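Local structure of ABC transporter substrate-binding protein (Rhizobium radiobacter, 6TFX) at residues S94-K97 with A98-P101; R156-D159 with F160-R163. The protein binds the opine mannopinic acid as the solute-binding component of an ABC importer, serving the uptake of mannityl-opines by the bacterium. All blocks are in the same frame, centred on the assembly; numbering follows the deposited sequence.

Interaction 1 (S94-K97 with A98-P101)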
ATOM      1  N   SER A  94     -10.761 -17.723   5.775  1.00 16.04           N
ATOM      2  CA  SER A  94     -10.127 -16.472   5.346  1.00 15.95           C
ATOM      3  C   SER A  94      -8.652 -16.622   5.048  1.00 17.94           C
ATOM      4  O   SER A  94      -8.200 -16.166   3.991  1.00 18.59           O
ATOM      5  CB  SER A  94     -10.327 -15.377   6.382  1.00 19.73           C
ATOM      6  OG  SER A  94     -11.701 -15.134   6.578  1.00 24.50           O
ATOM      7  N   LEU A  95      -7.894 -17.235   5.980  1.00 15.83           N
ATOM      8  CA  LEU A  95      -6.439 -17.409   5.798  1.00 16.72           C
ATOM      9  C   LEU A  95      -6.137 -18.375   4.672  1.00 19.69           C
ATOM     10  O   LEU A  95      -5.195 -18.142   3.911  1.00 19.60           O
ATOM     11  CB  LEU A  95      -5.756 -17.825   7.106  1.00 17.38           C
ATOM     12  CG  LEU A  95      -5.791 -16.747   8.184  1.00 20.83           C
ATOM     13  CD1 LEU A  95      -5.074 -17.238   9.433  1.00 19.84           C
ATOM     14  CD2 LEU A  95      -5.117 -15.415   7.703  1.00 24.05           C
ATOM     15  N   ASP A  96      -7.003 -19.415   4.476  1.00 15.91           N
ATOM     16  CA  ASP A  96      -6.745 -20.292   3.334  1.00 15.75           C
ATOM     17  C   ASP A  96      -7.016 -19.548   2.031  1.00 18.17           C
ATOM     18  O   ASP A  96      -6.389 -19.847   1.009  1.00 20.73           O
ATOM     19  CB  ASP A  96      -7.633 -21.541   3.386  1.00 18.23           C
ATOM     20  CG  ASP A  96      -7.179 -22.579   4.391  1.00 27.65           C
ATOM     21  OD1 ASP A  96      -6.017 -22.471   4.886  1.00 25.37           O
ATOM     22  OD2 ASP A  96      -7.970 -23.517   4.674  1.00 31.91           O
ATOM     23  N   LYS A  97      -7.993 -18.620   2.046  1.00 16.91           N
ATOM     24  CA  LYS A  97      -8.297 -17.815   0.857  1.00 16.47           C
ATOM     25  C   LYS A  97      -7.114 -16.860   0.598  1.00 18.75           C
ATOM     26  O   LYS A  97      -6.617 -16.815  -0.515  1.00 17.58           O
ATOM     27  CB  LYS A  97      -9.598 -17.026   1.042  1.00 19.05           C
ATOM     28  CG  LYS A  97      -9.999 -16.218  -0.188  1.00 19.38           C
ATOM     29  CD  LYS A  97     -11.343 -15.528   0.044  1.00 18.61           C
ATOM     30  CE  LYS A  97     -11.734 -14.621  -1.101  1.00 21.08           C
ATOM     31  NZ  LYS A  97     -10.762 -13.505  -1.280  1.00 21.92           N
ATOM     32  N   ALA A  98      -6.622 -16.173   1.650  1.00 17.39           N
ATOM     33  CA  ALA A  98      -5.509 -15.224   1.542  1.00 18.49           C
ATOM     34  C   ALA A  98      -4.256 -15.876   0.951  1.00 20.53           C
ATOM     35  O   ALA A  98      -3.540 -15.226   0.197  1.00 21.34           O
ATOM     36  CB  ALA A  98      -5.183 -14.668   2.923  1.00 19.83           C
ATOM     37  N   ARG A  99      -3.992 -17.142   1.300  1.00 16.74           N
ATOM     38  CA  ARG A  99      -2.784 -17.831   0.854  1.00 17.41           C
ATOM     39  C   ARG A  99      -2.925 -18.579  -0.475  1.00 19.58           C
ATOM     40  O   ARG A  99      -1.972 -19.224  -0.914  1.00 18.65           O
ATOM     41  CB  ARG A  99      -2.240 -18.745   1.959  1.00 20.27           C
ATOM     42  CG  ARG A  99      -3.050 -19.986   2.253  1.00 23.04           C
ATOM     43  CD  ARG A  99      -2.736 -20.412   3.684  1.00 22.54           C
ATOM     44  NE  ARG A  99      -3.324 -21.712   4.022  1.00 26.56           N
ATOM     45  CZ  ARG A  99      -2.721 -22.879   3.837  1.00 35.58           C
ATOM     46  NH1 ARG A  99      -1.510 -22.931   3.294  1.00 25.75           N
ATOM     47  NH2 ARG A  99      -3.324 -24.007   4.185  1.00 32.76           N
ATOM     48  N   ASP A 100      -4.094 -18.442  -1.140  1.00 18.15           N
ATOM     49  CA  ASP A 100      -4.383 -19.099  -2.408  1.00 18.55           C
ATOM     50  C   ASP A 100      -4.171 -18.124  -3.575  1.00 21.87           C
ATOM     51  O   ASP A 100      -4.921 -17.148  -3.669  1.00 21.30           O
ATOM     52  CB  ASP A 100      -5.837 -19.596  -2.388  1.00 19.70           C
ATOM     53  CG  ASP A 100      -6.262 -20.380  -3.620  1.00 26.05           C
ATOM     54  OD1 ASP A 100      -5.482 -20.413  -4.611  1.00 24.61           O
ATOM     55  OD2 ASP A 100      -7.376 -20.944  -3.603  1.00 26.02           O
ATOM     56  N   PRO A 101      -3.196 -18.380  -4.493  1.00 21.26           N
ATOM     57  CA  PRO A 101      -2.974 -17.431  -5.609  1.00 21.16           C
ATOM     58  C   PRO A 101      -4.167 -17.237  -6.535  1.00 24.38           C
ATOM     59  O   PRO A 101      -4.222 -16.247  -7.254  1.00 24.93           O
ATOM     60  CB  PRO A 101      -1.755 -18.008  -6.348  1.00 22.98           C
ATOM     61  CG  PRO A 101      -1.632 -19.385  -5.915  1.00 29.23           C
ATOM     62  CD  PRO A 101      -2.216 -19.488  -4.524  1.00 24.37           C
TER
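Asp-96 and Arg-99, three residues apart at the C-terminal end of helix 88-98, form a salt bridge with their side chains side by side and pointing the same way. The guanidinium grips side-on, and two of its three nitrogens go to one oxygen: NE of Arg-99 lies 2.9 Å from OD1 of Asp-96, and NH2 of Arg-99 lies 3.2 Å from that same OD1. The NE bond is the straighter, 157° at the hydrogen, and meets the anti side of OD1; NH2 comes from above the carboxylate plane, on the same face. OD1 sits at the edge of the guanidinium and in its plane, although carboxylate and guanidinium are turned 56° apart. CG of Arg-99 stands between its backbone N and carbonyl carbon (chi1 71°), which folds the chain back over the last turn; CG of Arg-99 therefore passes 3.3 Å from O of Leu-95. NH2 of Arg-99 also makes a weak hydrogen bond to O of Gln-114.

Among backbone bonds, N of Ala-98 to O of Ser-94 (2.8 Å) and N of Arg-99 to O of Leu-95 (3.0 Å) span four residues. N of Asp-100 instead reaches O of Lys-97 at 3.1 Å, a three-residue step, marking where the helical pattern ends.

The remaining charges turn to other partners. NZ of Lys-97 meets His-21, Asp-19 and O of Arg-103, its ammonium also making a cation-pi contact with Phe-153, while the carboxylate of Asp-100 pairs with Arg-103. Leu-95 and Asp-96 touch Val-116 of strand 113-118. The whole is a helix C-terminus with an i to i+3 acid-arginine pair, packed beside the four-stranded antiparallel sheet of this solute-binding protein.

Interaction 2 (R156-D159 with F160-R163)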
ATOM      1  N   ARG A 156     -22.250 -14.594  -1.592  1.00 22.09           N
ATOM      2  CA  ARG A 156     -22.143 -13.378  -2.405  1.00 21.39           C
ATOM      3  C   ARG A 156     -21.185 -13.503  -3.573  1.00 25.24           C
ATOM      4  O   ARG A 156     -21.424 -12.884  -4.624  1.00 24.22           O
ATOM      5  CB  ARG A 156     -21.823 -12.167  -1.547  1.00 21.56           C
ATOM      6  CG  ARG A 156     -22.962 -11.882  -0.576  1.00 21.19           C
ATOM      7  CD  ARG A 156     -22.731 -10.692   0.329  1.00 22.56           C
ATOM      8  NE  ARG A 156     -23.788 -10.624   1.348  1.00 27.82           N
ATOM      9  CZ  ARG A 156     -24.054  -9.547   2.077  1.00 32.35           C
ATOM     10  NH1 ARG A 156     -23.349  -8.436   1.913  1.00 21.18           N
ATOM     11  NH2 ARG A 156     -25.032  -9.569   2.971  1.00 27.93           N
ATOM     12  N   GLY A 157     -20.142 -14.310  -3.398  1.00 23.49           N
ATOM     13  CA  GLY A 157     -19.166 -14.587  -4.448  1.00 23.92           C
ATOM     14  C   GLY A 157     -18.642 -13.321  -5.093  1.00 26.33           C
ATOM     15  O   GLY A 157     -18.127 -12.444  -4.398  1.00 24.94           O
ATOM     16  N   ASP A 158     -18.836 -13.194  -6.422  1.00 24.11           N
ATOM     17  CA  ASP A 158     -18.382 -12.035  -7.201  1.00 24.17           C
ATOM     18  C   ASP A 158     -18.990 -10.700  -6.758  1.00 28.00           C
ATOM     19  O   ASP A 158     -18.432  -9.652  -7.093  1.00 29.31           O
ATOM     20  CB  ASP A 158     -18.618 -12.273  -8.710  1.00 26.63           C
ATOM     21  CG  ASP A 158     -17.654 -13.271  -9.352  1.00 41.88           C
ATOM     22  OD1 ASP A 158     -16.618 -13.603  -8.718  1.00 43.01           O
ATOM     23  OD2 ASP A 158     -17.917 -13.700 -10.498  1.00 50.65           O
ATOM     24  N   ASP A 159     -20.111 -10.727  -6.008  1.00 22.65           N
ATOM     25  CA  ASP A 159     -20.750  -9.503  -5.525  1.00 22.60           C
ATOM     26  C   ASP A 159     -20.225  -9.072  -4.151  1.00 23.40           C
ATOM     27  O   ASP A 159     -20.500  -7.948  -3.723  1.00 23.92           O
ATOM     28  CB  ASP A 159     -22.278  -9.664  -5.481  1.00 26.04           C
ATOM     29  CG  ASP A 159     -23.030  -8.450  -6.019  1.00 53.54           C
ATOM     30  OD1 ASP A 159     -22.560  -7.851  -7.022  1.00 58.33           O
ATOM     31  OD2 ASP A 159     -24.100  -8.115  -5.459  1.00 61.93           O
ATOM     32  N   PHE A 160     -19.457  -9.937  -3.466  1.00 20.12           N
ATOM     33  CA  PHE A 160     -18.930  -9.590  -2.140  1.00 18.95           C
ATOM     34  C   PHE A 160     -18.087  -8.313  -2.192  1.00 21.48           C
ATOM     35  O   PHE A 160     -18.151  -7.506  -1.267  1.00 23.57           O
ATOM     36  CB  PHE A 160     -18.115 -10.751  -1.550  1.00 19.85           C
ATOM     37  CG  PHE A 160     -17.645 -10.544  -0.128  1.00 19.59           C
ATOM     38  CD1 PHE A 160     -16.408  -9.961   0.136  1.00 19.90           C
ATOM     39  CD2 PHE A 160     -18.438 -10.929   0.947  1.00 20.89           C
ATOM     40  CE1 PHE A 160     -15.970  -9.779   1.448  1.00 20.45           C
ATOM     41  CE2 PHE A 160     -18.004 -10.734   2.266  1.00 21.93           C
ATOM     42  CZ  PHE A 160     -16.781 -10.145   2.505  1.00 20.71           C
ATOM     43  N   LYS A 161     -17.299  -8.133  -3.270  1.00 19.33           N
ATOM     44  CA  LYS A 161     -16.415  -6.952  -3.432  1.00 19.29           C
ATOM     45  C   LYS A 161     -17.167  -5.597  -3.377  1.00 23.01           C
ATOM     46  O   LYS A 161     -16.545  -4.569  -3.086  1.00 20.38           O
ATOM     47  CB  LYS A 161     -15.570  -7.074  -4.705  1.00 23.62           C
ATOM     48  CG  LYS A 161     -16.395  -7.100  -5.989  1.00 26.23           C
ATOM     49  CD  LYS A 161     -15.535  -6.999  -7.269  1.00 32.70           C
ATOM     50  CE  LYS A 161     -14.798  -8.268  -7.644  1.00 48.08           C
ATOM     51  NZ  LYS A 161     -15.717  -9.365  -8.033  1.00 64.97           N
ATOM     52  N   ARG A 162     -18.501  -5.600  -3.645  1.00 20.99           N
ATOM     53  CA  ARG A 162     -19.312  -4.375  -3.563  1.00 21.82           C
ATOM     54  C   ARG A 162     -20.353  -4.441  -2.420  1.00 25.38           C
ATOM     55  O   ARG A 162     -21.047  -3.460  -2.165  1.00 24.55           O
ATOM     56  CB  ARG A 162     -19.951  -4.028  -4.925  1.00 26.48           C
ATOM     57  CG  ARG A 162     -18.919  -3.600  -5.976  1.00 38.23           C
ATOM     58  CD  ARG A 162     -19.535  -2.887  -7.178  1.00 42.23           C
ATOM     59  NE  ARG A 162     -19.764  -1.455  -6.934  1.00 45.72           N
ATOM     60  CZ  ARG A 162     -18.881  -0.494  -7.191  1.00 60.28           C
ATOM     61  NH1 ARG A 162     -17.688  -0.794  -7.695  1.00 46.71           N
ATOM     62  NH2 ARG A 162     -19.179   0.775  -6.943  1.00 48.70           N
ATOM     63  N   ARG A 163     -20.438  -5.596  -1.708  1.00 21.17           N
ATOM     64  CA  ARG A 163     -21.365  -5.781  -0.577  1.00 20.12           C
ATOM     65  C   ARG A 163     -20.565  -6.465   0.538  1.00 23.68           C
ATOM     66  O   ARG A 163     -20.819  -7.639   0.855  1.00 23.67           O
ATOM     67  CB  ARG A 163     -22.566  -6.628  -1.006  1.00 21.05           C
ATOM     68  CG  ARG A 163     -23.479  -5.917  -2.007  1.00 30.42           C
ATOM     69  CD  ARG A 163     -24.658  -6.787  -2.419  1.00 37.08           C
ATOM     70  NE  ARG A 163     -25.499  -7.166  -1.281  1.00 43.34           N
ATOM     71  CZ  ARG A 163     -25.961  -8.394  -1.065  1.00 54.58           C
ATOM     72  NH1 ARG A 163     -25.685  -9.378  -1.916  1.00 40.35           N
ATOM     73  NH2 ARG A 163     -26.713  -8.648  -0.005  1.00 40.76           N
TER
HETATM   74  O   HOH W   1     -16.146 -10.428  -4.749  1.00 26.07           O
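The chain leaving helix 150-156 turns tightly here, and the last helical residue, Arg-156, stacks its guanidinium on that of Arg-163. The two side chains cross at about a right angle, yet their guanidinium planes are only 15° apart with centres 3.9 Å from each other. NH2 of Arg-163 lies over the centre of the Arg-156 group, 3.5 Å from its CZ. The stack brings two positive groups together; NH1 of Arg-156 also donates to O of Arg-163 at 2.9 Å, the oxygen lying near the guanidinium plane and the donor above the carbonyl plane, which probably helps hold the groups in place. Arg-156 runs extended from CG to NE, whereas Arg-163 bends at chi3 (60°), which brings its flat end over its partner. OD2 of Asp-159 lies at the edge of the Arg-163 guanidinium, 4.1 Å from its NH1, beyond a salt bridge but probably easing the local charge.

Gly-157 takes positive phi (50°) where the chain first departs from helical phi/psi. Its O receives N of Phe-160 at 3.0 Å and also a water that accepts from N of Lys-161. The side chain of Lys-161 bends at chi3 and chi4, curling back to place NZ 2.9 Å from O of Asp-158, in the carbonyl plane and on a lone pair. Two residues on from the Phe-160 bond, N of Arg-162 reaches O of Asp-159 at 3.1 Å.

Phe-160 swings away from the turn to meet Phe-153 edge-to-face, and the guanidinium of Arg-162 reaches O of Val-15. Three-residue backbone bonds after a positive-phi glycine, interrupted at Lys-161 where a water takes the amide, describe a helix end followed by 3-10-like turns, a surface connection leading from helix 150-156 towards strand 170-176.

From the N terminus, interaction 1 comes first, at the end of helix 88-98 and the start of the loop towards strand 113-118. Interaction 2 follows after helix 150-156, in the connection to strand 170-176. Each closes a short turn of its own chain, so the two are in series and neither nest nor cross. The centres of interactions 1 and 2 are about 17 Å apart. The nearest atoms of interactions 1 and 2 are about 7 Å apart, without touching. Phe-153 of helix 150-156 bridges them, meeting Lys-97 by cation-pi and Phe-160 edge-to-face. Both also reach the N-terminal region: residues 94-101 at Asp-19 and His-21, residues 156-163 at Val-15 and Leu-18.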